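Local coordinates for protein 3-dehydroshikimate dehydratase (Pseudomonas putida, PDB 5HMQ) that converts 3-dehydroshikimate to protocatechuate with the help of a divalent metal cation, in degradation of quinate and shikimate, at residues A22-G30 / R253-L263. Residues are numbered along the deposited sequence; the frame is centred on the assembly and turned at random.
Sequences AIAAAGFDG and RQNAADGLRSL
Phe28 lays one face of its ring against Leu260, whose CD2 sits 4.0 Å from the ring centroid and 11° off the ring normal, a CH-pi contact over the centre of the face. The pair joins the first and last helices of a TIM barrel: helix 16-25 precedes strand 30-34, while helix 252-276 follows strand 238-240, and their packing closes the ring of helices around the parallel barrel. Leu260 turns CG anti to its own backbone N (chi1 -160°), which carries CD2 across the aromatic face. Leu260 CG also lies 3.3 Å from Ala26 O.

Phe28 CZ packs against the helix backbone at Gly259 and Leu260, 3.7 Å from Gly259 C. Phe28 CE2 meets Ala256 O edge-on, near the ring plane, at 3.2 Å, although that carbonyl already accepts the helical bond from Leu260 N. Leu263 crosses the aromatic side chain at about a right angle, its CD1 reaching Phe28 CE1. Phe28 and Leu263 also both touch Leu240 of strand 238-240, so the contact runs inward to the barrel wall.

Toward the start of helix 252-276 the backbones approach where small side chains meet: Ala256 CB packs between Ala22 and Ala26, 3.8 Å from Ala26 CB. A Schellman motif at Gly27 ends the helical turn; Gly27 takes a positive phi (99°), its N bonding to Ala24 O and Phe28 N to Ile23 O. The chain thereby leaves the helix and delivers Phe28 to the interface.

One turn before Ala257, Arg253, which also packs on Glu18 of the second subunit, bends at chi2 and reaches back over helix 16-25. There Ala25 CB lies over one face of the guanidinium, 3.6 Å from Arg253 NH1.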
loop_
_atom_site.group_PDB
_atom_site.type_symbol
_atom_site.label_atom_id
_atom_site.label_comp_id
_atom_site.label_asym_id
_atom_site.label_seq_id
_atom_site.Cartn_x
_atom_site.Cartn_y
_atom_site.Cartn_z
ATOM N N ALA C 22 -5.796 -17.035 -5.563
ATOM C CA ALA C 22 -4.418 -16.598 -5.343
ATOM C C ALA C 22 -3.614 -17.654 -4.588
ATOM O O ALA C 22 -2.442 -17.900 -4.903
ATOM C CB ALA C 22 -4.402 -15.267 -4.589
ATOM N N ILE C 23 -4.227 -18.283 -3.582
ATOM C CA ILE C 23 -3.537 -19.313 -2.809
ATOM C C ILE C 23 -3.136 -20.475 -3.710
ATOM O O ILE C 23 -2.002 -20.966 -3.653
ATOM C CB ILE C 23 -4.425 -19.782 -1.641
ATOM C CG1 ILE C 23 -4.556 -18.677 -0.591
ATOM C CG2 ILE C 23 -3.865 -21.044 -1.013
ATOM C CD1 ILE C 23 -5.635 -18.932 0.437
ATOM N N ALA C 24 -4.055 -20.919 -4.571
ATOM C CA ALA C 24 -3.741 -22.005 -5.495
ATOM C C ALA C 24 -2.708 -21.574 -6.529
ATOM O O ALA C 24 -1.772 -22.326 -6.828
ATOM C CB ALA C 24 -5.014 -22.502 -6.180
ATOM N N ALA C 25 -2.868 -20.372 -7.093
ATOM C CA ALA C 25 -1.939 -19.898 -8.115
ATOM C C ALA C 25 -0.519 -19.766 -7.577
ATOM O O ALA C 25 0.447 -19.919 -8.333
ATOM C CB ALA C 25 -2.417 -18.561 -8.680
ATOM N N ALA C 26 -0.369 -19.477 -6.285
ATOM C CA ALA C 26 0.952 -19.343 -5.687
ATOM C C ALA C 26 1.635 -20.683 -5.449
ATOM O O ALA C 26 2.835 -20.704 -5.153
ATOM C CB ALA C 26 0.856 -18.572 -4.367
ATOM N N GLY C 27 0.913 -21.793 -5.568
ATOM C CA GLY C 27 1.488 -23.106 -5.377
ATOM C C GLY C 27 1.264 -23.736 -4.021
ATOM O O GLY C 27 1.937 -24.723 -3.702
ATOM N N PHE C 28 0.351 -23.204 -3.212
ATOM C CA PHE C 28 0.032 -23.830 -1.938
ATOM C C PHE C 28 -0.722 -25.139 -2.153
ATOM O O PHE C 28 -1.396 -25.337 -3.168
ATOM C CB PHE C 28 -0.818 -22.900 -1.075
ATOM C CG PHE C 28 -0.053 -21.770 -0.454
ATOM C CD1 PHE C 28 0.598 -21.939 0.756
ATOM C CD2 PHE C 28 -0.001 -20.533 -1.073
ATOM C CE1 PHE C 28 1.298 -20.896 1.333
ATOM C CE2 PHE C 28 0.697 -19.487 -0.502
ATOM C CZ PHE C 28 1.347 -19.669 0.703
ATOM N N ASP C 29 -0.608 -26.033 -1.173
ATOM C CA ASP C 29 -1.374 -27.271 -1.181
ATOM C C ASP C 29 -2.687 -27.145 -0.425
ATOM O O ASP C 29 -3.666 -27.812 -0.782
ATOM C CB ASP C 29 -0.553 -28.412 -0.570
ATOM C CG ASP C 29 0.805 -28.570 -1.223
ATOM O OD1 ASP C 29 0.864 -29.048 -2.376
ATOM O OD2 ASP C 29 1.816 -28.220 -0.579
ATOM N N GLY C 30 -2.736 -26.298 0.605
ATOM C CA GLY C 30 -3.886 -26.224 1.480
ATOM C C GLY C 30 -4.193 -24.797 1.891
ATOM O O GLY C 30 -3.474 -23.859 1.541
ATOM N N ARG C 253 -2.435 -11.506 -4.761
ATOM C CA ARG C 253 -1.584 -12.461 -5.465
ATOM C C ARG C 253 -0.135 -12.375 -5.000
ATOM O O ARG C 253 0.506 -13.407 -4.766
ATOM C CB ARG C 253 -1.684 -12.233 -6.971
ATOM C CG ARG C 253 -3.059 -12.549 -7.533
ATOM C CD ARG C 253 -3.008 -13.708 -8.514
ATOM N NE ARG C 253 -4.335 -14.264 -8.757
ATOM C CZ ARG C 253 -4.608 -15.175 -9.684
ATOM N NH1 ARG C 253 -3.644 -15.634 -10.472
ATOM N NH2 ARG C 253 -5.848 -15.623 -9.827
ATOM N N GLN C 254 0.401 -11.160 -4.859
ATOM C CA GLN C 254 1.790 -11.026 -4.433
ATOM C C GLN C 254 1.969 -11.449 -2.981
ATOM O O GLN C 254 3.012 -12.008 -2.621
ATOM C CB GLN C 254 2.283 -9.595 -4.649
ATOM C CG GLN C 254 3.137 -9.441 -5.899
ATOM C CD GLN C 254 4.399 -10.288 -5.846
ATOM O OE1 GLN C 254 5.033 -10.412 -4.796
ATOM N NE2 GLN C 254 4.758 -10.890 -6.974
ATOM N N ASN C 255 0.975 -11.182 -2.131
ATOM C CA ASN C 255 1.048 -11.679 -0.760
ATOM C C ASN C 255 1.072 -13.201 -0.736
ATOM O O ASN C 255 1.835 -13.805 0.029
ATOM C CB ASN C 255 -0.118 -11.143 0.069
ATOM C CG ASN C 255 0.101 -9.716 0.536
ATOM O OD1 ASN C 255 1.197 -9.172 0.414
ATOM N ND2 ASN C 255 -0.941 -9.110 1.094
ATOM N N ALA C 256 0.240 -13.839 -1.563
ATOM C CA ALA C 256 0.232 -15.298 -1.620
ATOM C C ALA C 256 1.556 -15.833 -2.147
ATOM O O ALA C 256 2.088 -16.820 -1.624
ATOM C CB ALA C 256 -0.927 -15.785 -2.489
ATOM N N ALA C 257 2.107 -15.190 -3.180
ATOM C CA ALA C 257 3.395 -15.620 -3.714
ATOM C C ALA C 257 4.506 -15.426 -2.691
ATOM O O ALA C 257 5.360 -16.306 -2.518
ATOM C CB ALA C 257 3.710 -14.862 -5.004
ATOM N N ASP C 258 4.508 -14.283 -1.998
ATOM C CA ASP C 258 5.487 -14.056 -0.938
ATOM C C ASP C 258 5.361 -15.104 0.159
ATOM O O ASP C 258 6.370 -15.574 0.699
ATOM C CB ASP C 258 5.318 -12.653 -0.352
ATOM C CG ASP C 258 5.850 -11.565 -1.267
ATOM O OD1 ASP C 258 6.552 -11.892 -2.246
ATOM O OD2 ASP C 258 5.570 -10.376 -0.999
ATOM N N GLY C 259 4.127 -15.471 0.511
ATOM C CA GLY C 259 3.929 -16.490 1.529
ATOM C C GLY C 259 4.572 -17.814 1.162
ATOM O O GLY C 259 5.311 -18.404 1.954
ATOM N N LEU C 260 4.300 -18.298 -0.053
ATOM C CA LEU C 260 4.902 -19.549 -0.497
ATOM C C LEU C 260 6.419 -19.428 -0.548
ATOM O O LEU C 260 7.138 -20.334 -0.111
ATOM C CB LEU C 260 4.334 -19.944 -1.863
ATOM C CG LEU C 260 4.445 -21.398 -2.341
ATOM C CD1 LEU C 260 5.847 -21.753 -2.821
ATOM C CD2 LEU C 260 3.990 -22.357 -1.250
ATOM N N ARG C 261 6.920 -18.312 -1.084
ATOM C CA ARG C 261 8.360 -18.073 -1.108
ATOM C C ARG C 261 8.953 -18.116 0.297
ATOM O O ARG C 261 10.035 -18.678 0.503
ATOM C CB ARG C 261 8.654 -16.731 -1.781
ATOM C CG ARG C 261 10.122 -16.332 -1.777
ATOM C CD ARG C 261 10.340 -15.014 -2.513
ATOM N NE ARG C 261 10.269 -15.179 -3.962
ATOM C CZ ARG C 261 10.254 -14.172 -4.829
ATOM N NH1 ARG C 261 10.302 -12.919 -4.396
ATOM N NH2 ARG C 261 10.192 -14.418 -6.131
ATOM N N SER C 262 8.257 -17.535 1.278
ATOM C CA SER C 262 8.774 -17.534 2.644
ATOM C C SER C 262 8.816 -18.939 3.235
ATOM O O SER C 262 9.709 -19.245 4.034
ATOM C CB SER C 262 7.932 -16.614 3.528
ATOM O OG SER C 262 6.715 -17.235 3.905
ATOM N N LEU C 263 7.871 -19.803 2.856
ATOM C CA LEU C 263 7.900 -21.181 3.333
ATOM C C LEU C 263 9.048 -21.958 2.704
ATOM O O LEU C 263 9.686 -22.781 3.371
ATOM C CB LEU C 263 6.563 -21.869 3.052
ATOM C CG LEU C 263 5.424 -21.509 4.008
ATOM C CD1 LEU C 263 4.149 -22.257 3.648
ATOM C CD2 LEU C 263 5.831 -21.797 5.446
#